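Local coordinates for protein ribosomal RNA small subunit methyltransferase E (Legionella pneumophila, PDB 5O95) that probably methylates the N3 position of a specific uridine in 16S ribosomal RNA, using S-adenosyl-L-methionine as methyl donor, at residues 166-171 and 191-196; 87-92 and 116-121; 77-82 and 237-242. All blocks are in the same frame, centred on the assembly; numbering follows the deposited sequence.

Contact 1 (166-171 and 191-196); sequences AKEHLK and DVALII
In the parallel sheet of the SPOUT methyltransferase domain, strand 191-196 pairs with the start of strand 170-174, and K171 sits beside A193 in parallel register. The backbone N of A193 gives a hydrogen bond of 2.9 Å to the carbonyl O of L170, and A193 is also joined to L172 by a backbone hydrogen bond, which continues the pairing. Next to this pairing, the D191 carboxylate accepts from the backbone N of H169 at OD1, 2.8 Å away, with an almost straight N-H...O angle of 176°. The N-H arrives 43° out of the carboxylate plane. D191 can reach it because CG lies between its own backbone N and carbonyl carbon (chi1 53°). E168 bends at chi2 and lays CB and CG against the peptide between V192 and A193, while OE1 comes within 3.4 Å of A193 CB; the small methyl suits this tight spot. E168 OE2 is bonded to H84 of strand 82-88. On the face bearing L170 and V192, the two side chains run side by side, L170 CD2 lying 3.9 Å from V192 CG2. D191 thus supplies a side-chain acceptor for a backbone N-H, beside the strand-to-strand bond.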
loop_
_atom_site.group_PDB
_atom_site.type_symbol
_atom_site.label_atom_id
_atom_site.label_comp_id
_atom_site.label_asym_id
_atom_site.label_seq_id
_atom_site.Cartn_x
_atom_site.Cartn_y
_atom_site.Cartn_z
ATOM N N ALA B 166 18.709 4.439 -18.397
ATOM C CA ALA B 166 17.493 5.199 -18.132
ATOM C C ALA B 166 17.455 6.453 -18.998
ATOM O O ALA B 166 18.380 7.271 -18.967
ATOM C CB ALA B 166 17.426 5.568 -16.651
ATOM N N LYS B 167 16.381 6.606 -19.770
ATOM C CA LYS B 167 16.216 7.773 -20.624
ATOM C C LYS B 167 14.970 8.589 -20.284
ATOM O O LYS B 167 14.630 9.523 -21.022
ATOM C CB LYS B 167 16.264 7.364 -22.100
ATOM C CG LYS B 167 17.605 6.737 -22.496
ATOM C CD LYS B 167 17.608 6.237 -23.933
ATOM C CE LYS B 167 18.938 5.576 -24.261
ATOM N NZ LYS B 167 18.978 5.001 -25.639
ATOM N N GLU B 168 14.304 8.278 -19.175
ATOM C CA GLU B 168 13.118 9.017 -18.764
ATOM C C GLU B 168 13.455 10.486 -18.513
ATOM O O GLU B 168 14.568 10.832 -18.105
ATOM C CB GLU B 168 12.532 8.389 -17.491
ATOM C CG GLU B 168 11.781 7.074 -17.701
ATOM C CD GLU B 168 12.698 5.873 -17.857
ATOM O OE1 GLU B 168 13.905 6.001 -17.566
ATOM O OE2 GLU B 168 12.216 4.792 -18.258
ATOM N N HIS B 169 12.473 11.362 -18.759
ATOM C CA HIS B 169 12.725 12.801 -18.664
ATOM C C HIS B 169 12.966 13.251 -17.231
ATOM O O HIS B 169 13.728 14.198 -16.998
ATOM C CB HIS B 169 11.569 13.602 -19.264
ATOM C CG HIS B 169 11.501 13.535 -20.758
ATOM N ND1 HIS B 169 10.957 14.543 -21.524
ATOM C CD2 HIS B 169 11.906 12.580 -21.627
ATOM C CE1 HIS B 169 11.028 14.211 -22.801
ATOM N NE2 HIS B 169 11.599 13.024 -22.891
ATOM N N LEU B 170 12.322 12.606 -16.268
ATOM C CA LEU B 170 12.527 12.891 -14.857
ATOM C C LEU B 170 13.042 11.621 -14.200
ATOM O O LEU B 170 12.487 10.540 -14.416
ATOM C CB LEU B 170 11.210 13.321 -14.206
ATOM C CG LEU B 170 11.244 13.559 -12.690
ATOM C CD1 LEU B 170 12.206 14.693 -12.330
ATOM C CD2 LEU B 170 9.831 13.855 -12.187
ATOM N N LYS B 171 14.109 11.742 -13.416
ATOM C CA LYS B 171 14.753 10.576 -12.826
ATOM C C LYS B 171 14.910 10.816 -11.332
ATOM O O LYS B 171 15.575 11.769 -10.919
ATOM C CB LYS B 171 16.098 10.302 -13.504
ATOM C CG LYS B 171 15.945 9.952 -14.984
ATOM C CD LYS B 171 17.262 9.614 -15.669
ATOM C CE LYS B 171 18.088 10.856 -15.945
ATOM N NZ LYS B 171 19.149 10.597 -16.984
ATOM N N ASP B 191 7.257 10.933 -18.738
ATOM C CA ASP B 191 7.699 9.743 -18.035
ATOM C C ASP B 191 8.600 10.092 -16.862
ATOM O O ASP B 191 9.127 11.202 -16.748
ATOM C CB ASP B 191 8.387 8.743 -18.977
ATOM C CG ASP B 191 9.524 9.361 -19.783
ATOM O OD1 ASP B 191 9.890 10.526 -19.548
ATOM O OD2 ASP B 191 10.060 8.660 -20.663
ATOM N N VAL B 192 8.767 9.108 -15.989
ATOM C CA VAL B 192 9.602 9.258 -14.803
ATOM C C VAL B 192 10.189 7.895 -14.475
ATOM O O VAL B 192 9.495 6.876 -14.546
ATOM C CB VAL B 192 8.801 9.870 -13.630
ATOM C CG1 VAL B 192 7.552 9.072 -13.344
ATOM C CG2 VAL B 192 9.664 9.982 -12.371
ATOM N N ALA B 193 11.479 7.881 -14.136
ATOM C CA ALA B 193 12.142 6.696 -13.606
ATOM C C ALA B 193 12.284 6.900 -12.107
ATOM O O ALA B 193 12.662 7.987 -11.665
ATOM C CB ALA B 193 13.516 6.485 -14.244
ATOM N N LEU B 194 11.910 5.887 -11.337
ATOM C CA LEU B 194 11.965 5.956 -9.880
ATOM C C LEU B 194 12.704 4.737 -9.364
ATOM O O LEU B 194 12.271 3.603 -9.599
ATOM C CB LEU B 194 10.550 5.959 -9.299
ATOM C CG LEU B 194 10.415 5.847 -7.787
ATOM C CD1 LEU B 194 10.961 7.097 -7.123
ATOM C CD2 LEU B 194 8.945 5.603 -7.441
ATOM N N ILE B 195 13.789 4.976 -8.631
ATOM C CA ILE B 195 14.569 3.927 -7.986
ATOM C C ILE B 195 14.152 3.846 -6.524
ATOM O O ILE B 195 14.265 4.830 -5.785
ATOM C CB ILE B 195 16.073 4.213 -8.086
ATOM C CG1 ILE B 195 16.519 4.199 -9.548
ATOM C CG2 ILE B 195 16.855 3.157 -7.300
ATOM C CD1 ILE B 195 17.967 4.532 -9.745
ATOM N N ILE B 196 13.685 2.674 -6.105
ATOM C CA ILE B 196 13.468 2.364 -4.694
ATOM C C ILE B 196 14.498 1.324 -4.312
ATOM O O ILE B 196 14.510 0.223 -4.878
ATOM C CB ILE B 196 12.060 1.815 -4.465
ATOM C CG1 ILE B 196 11.062 2.784 -5.091
ATOM C CG2 ILE B 196 11.818 1.541 -2.979
ATOM C CD1 ILE B 196 9.879 3.021 -4.293
#

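Contact 2 (87-92 and 116-121); sequences QAISKG and ERCQVK
Apolar packing carries most of this contact, and V120 stands at its middle with one methyl for each neighbour. Its CG2 meets I89 CG1 at 3.7 Å and lies close to I89 CD1 as well, the two branched side chains crossing obliquely. I89 CG1 is held between its own backbone N and carbonyl carbon (chi1 60°), which swings the extended CG1-CD1 arm across to V120. The other methyl, CG1, presses on the backbone of K91, only 3.5 Å from K91 CA, a tight fit for two carbons. C118 adds its sulfur at the inner end: SG is 3.9 Å from A88 CB and 4.0 Å from I89 CG1, a compact, polarisable atom well suited to filling the angle between them.

These loops follow neighbouring strands 82-88 and 109-114 at the C-terminal end of the parallel SPOUT sheet, where the cofactor region lies; the side chain of A88 is about 4 Å from G197, which binds S-adenosyl-L-methionine in this protein.

Polar linkage is indirect. One water donates to the carbonyl O of I89 at 2.8 Å and accepts from the backbone N of Q119, bridging the two loops. At the exposed rim, the extended K91 chain slants past the Q119 amide, which meets K91 CD and CE; K91 NZ lies 3.5 Å from Q119 NE2 without a hydrogen bond, and the glutamine is poorly ordered.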
loop_
_atom_site.group_PDB
_atom_site.type_symbol
_atom_site.label_atom_id
_atom_site.label_comp_id
_atom_site.label_asym_id
_atom_site.label_seq_id
_atom_site.Cartn_x
_atom_site.Cartn_y
_atom_site.Cartn_z
ATOM N N GLN B 87 12.617 -1.530 -8.569
ATOM C CA GLN B 87 12.360 -1.923 -7.186
ATOM C C GLN B 87 13.433 -2.913 -6.778
ATOM O O GLN B 87 13.553 -3.978 -7.393
ATOM C CB GLN B 87 10.983 -2.587 -7.068
ATOM C CG GLN B 87 10.608 -3.015 -5.649
ATOM C CD GLN B 87 10.295 -1.832 -4.735
ATOM O OE1 GLN B 87 9.990 -0.747 -5.205
ATOM N NE2 GLN B 87 10.382 -2.041 -3.416
ATOM N N ALA B 88 14.194 -2.577 -5.738
ATOM C CA ALA B 88 15.246 -3.480 -5.289
ATOM C C ALA B 88 14.639 -4.788 -4.801
ATOM O O ALA B 88 13.582 -4.803 -4.162
ATOM C CB ALA B 88 16.046 -2.818 -4.175
ATOM N N ILE B 89 15.310 -5.900 -5.115
ATOM C CA ILE B 89 14.817 -7.198 -4.680
ATOM C C ILE B 89 14.929 -7.309 -3.163
ATOM O O ILE B 89 15.727 -6.619 -2.521
ATOM C CB ILE B 89 15.503 -8.361 -5.422
ATOM C CG1 ILE B 89 17.016 -8.344 -5.189
ATOM C CG2 ILE B 89 15.179 -8.284 -6.911
ATOM C CD1 ILE B 89 17.740 -9.579 -5.768
ATOM N N SER B 90 14.081 -8.148 -2.577
ATOM C CA SER B 90 13.918 -8.151 -1.136
ATOM C C SER B 90 13.582 -9.559 -0.675
ATOM O O SER B 90 13.184 -10.416 -1.464
ATOM C CB SER B 90 12.834 -7.161 -0.684
ATOM O OG SER B 90 11.610 -7.476 -1.316
ATOM N N LYS B 91 13.759 -9.784 0.623
ATOM C CA LYS B 91 13.422 -11.068 1.225
ATOM C C LYS B 91 11.900 -11.232 1.320
ATOM O O LYS B 91 11.120 -10.285 1.139
ATOM C CB LYS B 91 14.068 -11.190 2.603
ATOM C CG LYS B 91 13.472 -10.237 3.598
ATOM C CD LYS B 91 14.282 -10.211 4.880
ATOM C CE LYS B 91 13.595 -9.337 5.920
ATOM N NZ LYS B 91 14.277 -9.420 7.246
ATOM N N GLY B 92 11.475 -12.457 1.612
ATOM C CA GLY B 92 10.059 -12.742 1.760
ATOM C C GLY B 92 9.303 -12.538 0.454
ATOM O O GLY B 92 9.830 -12.743 -0.646
ATOM N N GLU B 116 23.747 -3.070 -3.991
ATOM C CA GLU B 116 24.816 -3.594 -3.145
ATOM C C GLU B 116 24.278 -4.088 -1.808
ATOM O O GLU B 116 24.758 -5.097 -1.273
ATOM C CB GLU B 116 25.880 -2.515 -2.955
ATOM C CG GLU B 116 27.073 -2.922 -2.106
ATOM C CD GLU B 116 28.163 -1.856 -2.078
ATOM O OE1 GLU B 116 28.748 -1.563 -3.143
ATOM O OE2 GLU B 116 28.425 -1.301 -0.991
ATOM N N ARG B 117 23.257 -3.420 -1.268
ATOM C CA ARG B 117 22.751 -3.739 0.059
ATOM C C ARG B 117 21.489 -4.603 0.060
ATOM O O ARG B 117 20.848 -4.727 1.108
ATOM C CB ARG B 117 22.537 -2.461 0.862
ATOM C CG ARG B 117 23.811 -1.660 0.962
ATOM C CD ARG B 117 23.672 -0.507 1.919
ATOM N NE ARG B 117 24.947 0.167 2.142
ATOM C CZ ARG B 117 25.040 1.376 2.690
ATOM N NH1 ARG B 117 23.933 2.021 3.040
ATOM N NH2 ARG B 117 26.229 1.940 2.884
ATOM N N CYS B 118 21.120 -5.212 -1.065
ATOM C CA CYS B 118 19.978 -6.118 -1.040
ATOM C C CYS B 118 20.265 -7.311 -0.135
ATOM O O CYS B 118 21.403 -7.771 -0.017
ATOM C CB CYS B 118 19.631 -6.592 -2.452
ATOM S SG CYS B 118 18.996 -5.269 -3.491
ATOM N N GLN B 119 19.219 -7.802 0.529
ATOM C CA GLN B 119 19.384 -8.869 1.510
ATOM C C GLN B 119 19.463 -10.258 0.888
ATOM O O GLN B 119 19.742 -11.223 1.608
ATOM C CB GLN B 119 18.230 -8.843 2.520
ATOM C CG GLN B 119 18.305 -7.724 3.543
ATOM C CD GLN B 119 17.085 -7.681 4.445
ATOM O OE1 GLN B 119 16.062 -7.089 4.093
ATOM N NE2 GLN B 119 17.184 -8.313 5.615
ATOM N N VAL B 120 19.235 -10.387 -0.419
ATOM C CA VAL B 120 18.902 -11.672 -1.014
ATOM C C VAL B 120 19.721 -11.913 -2.270
ATOM O O VAL B 120 20.280 -10.991 -2.868
ATOM C CB VAL B 120 17.399 -11.778 -1.345
ATOM C CG1 VAL B 120 16.584 -11.798 -0.066
ATOM C CG2 VAL B 120 16.987 -10.616 -2.221
ATOM N N LYS B 121 19.771 -13.185 -2.659
ATOM C CA LYS B 121 20.367 -13.643 -3.904
ATOM C C LYS B 121 19.446 -14.683 -4.516
ATOM O O LYS B 121 18.926 -15.552 -3.808
ATOM C CB LYS B 121 21.732 -14.291 -3.650
ATOM C CG LYS B 121 22.801 -13.339 -3.146
ATOM C CD LYS B 121 23.267 -12.402 -4.246
ATOM C CE LYS B 121 23.699 -13.184 -5.477
ATOM N NZ LYS B 121 24.662 -14.270 -5.139
HETATM O O HOH W 1 16.802 -6.323 0.020
#

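Contact 3 (77-82 and 237-242); sequences RESPLK and VLQAAG
Q239 touches S79 through the end of its side chain, and its course explains how a helix residue reaches the loop. From CB the chain runs to CG, anti to the carbonyl carbon (chi1 -71°), then bends at chi2, bringing CD to 3.8 Å from S79 CB. At the tip the amide divides its work. OE1 accepts a hydrogen bond of 2.7 Å from S79 OG, which approaches at a C=O...donor angle of 124° and 18° out of the carbonyl plane. NE2 lies 3.6 Å from S79 CB and makes a weak hydrogen bond to the backbone O of L105. Glutamine suits this buried place because one flat group offers both an acceptor and a donor.

S79 OG is gripped twice: besides donating to Q239, it accepts from the backbone N of L81 at 3.1 Å, forming an ST turn. Next to this turn, L81 lies against the helix backbone at L238 and G242. L81 CB rests 3.5 Å from the carbonyl O of G242, and CD2 lies 3.3 Å from the carbonyl O of L238; the bare CA of G242 lets the leucine come close.

Across the subunit boundary, V237 and A240 pack against A240 and V237 of the second subunit. The C-terminal helix of this SPOUT domain thus joins the loop leading into strand 82-88 on one side to the dimer interface characteristic of the family.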
loop_
_atom_site.group_PDB
_atom_site.type_symbol
_atom_site.label_atom_id
_atom_site.label_comp_id
_atom_site.label_asym_id
_atom_site.label_seq_id
_atom_site.Cartn_x
_atom_site.Cartn_y
_atom_site.Cartn_z
ATOM N N ARG B 77 -7.410 2.588 -19.665
ATOM C CA ARG B 77 -7.327 3.081 -18.291
ATOM C C ARG B 77 -5.887 3.322 -17.880
ATOM O O ARG B 77 -5.555 3.240 -16.689
ATOM C CB ARG B 77 -8.017 2.133 -17.314
ATOM C CG ARG B 77 -9.503 2.037 -17.545
ATOM C CD ARG B 77 -10.206 1.177 -16.486
ATOM N NE ARG B 77 -11.643 1.209 -16.760
ATOM C CZ ARG B 77 -12.275 0.260 -17.453
ATOM N NH1 ARG B 77 -11.621 -0.817 -17.886
ATOM N NH2 ARG B 77 -13.583 0.398 -17.696
ATOM N N GLU B 78 -5.036 3.670 -18.846
ATOM C CA GLU B 78 -3.632 3.955 -18.587
ATOM C C GLU B 78 -3.434 5.413 -18.179
ATOM O O GLU B 78 -4.151 6.319 -18.620
ATOM C CB GLU B 78 -2.792 3.665 -19.833
ATOM C CG GLU B 78 -2.863 2.199 -20.275
ATOM C CD GLU B 78 -2.433 1.237 -19.174
ATOM O OE1 GLU B 78 -1.247 1.311 -18.763
ATOM O OE2 GLU B 78 -3.265 0.413 -18.716
ATOM N N SER B 79 -2.417 5.640 -17.305
ATOM C CA SER B 79 -2.101 6.994 -16.906
ATOM C C SER B 79 -1.256 7.662 -17.986
ATOM O O SER B 79 -0.409 7.006 -18.606
ATOM C CB SER B 79 -1.292 6.978 -15.611
ATOM O OG SER B 79 -0.823 8.284 -15.333
ATOM N N PRO B 80 -1.472 8.953 -18.227
ATOM C CA PRO B 80 -0.594 9.696 -19.148
ATOM C C PRO B 80 0.816 9.880 -18.624
ATOM O O PRO B 80 1.710 10.221 -19.408
ATOM C CB PRO B 80 -1.308 11.047 -19.297
ATOM C CG PRO B 80 -2.074 11.192 -18.027
ATOM C CD PRO B 80 -2.527 9.814 -17.654
ATOM N N LEU B 81 1.044 9.717 -17.323
ATOM C CA LEU B 81 2.391 9.745 -16.783
ATOM C C LEU B 81 2.898 8.308 -16.751
ATOM O O LEU B 81 2.297 7.460 -16.086
ATOM C CB LEU B 81 2.363 10.330 -15.366
ATOM C CG LEU B 81 3.670 10.275 -14.587
ATOM C CD1 LEU B 81 4.669 11.285 -15.161
ATOM C CD2 LEU B 81 3.443 10.573 -13.086
ATOM N N LYS B 82 3.967 8.020 -17.504
ATOM C CA LYS B 82 4.516 6.666 -17.579
ATOM C C LYS B 82 5.640 6.533 -16.566
ATOM O O LYS B 82 6.718 7.107 -16.747
ATOM C CB LYS B 82 5.055 6.390 -18.981
ATOM C CG LYS B 82 4.118 6.755 -20.088
ATOM C CD LYS B 82 2.796 6.077 -19.932
ATOM C CE LYS B 82 1.889 6.467 -21.103
ATOM N NZ LYS B 82 0.456 6.105 -20.914
ATOM N N VAL B 237 1.878 9.221 -4.973
ATOM C CA VAL B 237 2.191 10.642 -4.962
ATOM C C VAL B 237 2.537 11.123 -6.363
ATOM O O VAL B 237 2.088 12.187 -6.795
ATOM C CB VAL B 237 3.317 10.937 -3.955
ATOM C CG1 VAL B 237 3.771 12.382 -4.090
ATOM C CG2 VAL B 237 2.863 10.638 -2.531
ATOM N N LEU B 238 3.306 10.322 -7.116
ATOM C CA LEU B 238 3.674 10.720 -8.471
ATOM C C LEU B 238 2.466 10.731 -9.404
ATOM O O LEU B 238 2.321 11.647 -10.210
ATOM C CB LEU B 238 4.754 9.781 -9.018
ATOM C CG LEU B 238 6.081 9.865 -8.263
ATOM C CD1 LEU B 238 7.028 8.783 -8.787
ATOM C CD2 LEU B 238 6.699 11.251 -8.405
ATOM N N GLN B 239 1.574 9.742 -9.282
ATOM C CA GLN B 239 0.381 9.740 -10.125
ATOM C C GLN B 239 -0.558 10.873 -9.770
ATOM O O GLN B 239 -1.262 11.394 -10.636
ATOM C CB GLN B 239 -0.370 8.423 -10.003
ATOM C CG GLN B 239 0.337 7.236 -10.644
ATOM C CD GLN B 239 0.326 7.264 -12.182
ATOM O OE1 GLN B 239 0.055 8.285 -12.821
ATOM N NE2 GLN B 239 0.649 6.117 -12.765
ATOM N N ALA B 240 -0.616 11.255 -8.497
ATOM C CA ALA B 240 -1.461 12.396 -8.156
ATOM C C ALA B 240 -0.859 13.694 -8.681
ATOM O O ALA B 240 -1.572 14.539 -9.236
ATOM C CB ALA B 240 -1.646 12.443 -6.635
ATOM N N ALA B 241 0.461 13.851 -8.551
ATOM C CA ALA B 241 1.116 15.091 -8.950
ATOM C C ALA B 241 1.130 15.263 -10.466
ATOM O O ALA B 241 0.879 16.364 -10.966
ATOM C CB ALA B 241 2.539 15.138 -8.385
ATOM N N GLY B 242 1.390 14.186 -11.215
ATOM C CA GLY B 242 1.585 14.332 -12.649
ATOM C C GLY B 242 0.793 13.384 -13.522
ATOM O O GLY B 242 0.886 13.452 -14.751
#

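How the contacts relate
Strand 82-88 ties the three contacts together: contact 3 lies at its start, contact 2 at its end, and strand 191-196 of contact 1 runs beside it. V192 N lies 3.0 Å from K82 O, a probable hydrogen bond, where contacts 1 and 3 meet, and L194 CD2 packs on L238 CD1 at 3.9 Å. At the other end, I196 O lies 2.9 Å from A88 N, a probable hydrogen bond joining contacts 1 and 2. Contacts 2 and 3 do not touch, their nearest atoms being about 11 Å apart. Both lie near S-adenosyl-L-methionine-binding residues: L220 is about 7 Å from L238 and T227 about 5 Å from S90, side chain to side chain.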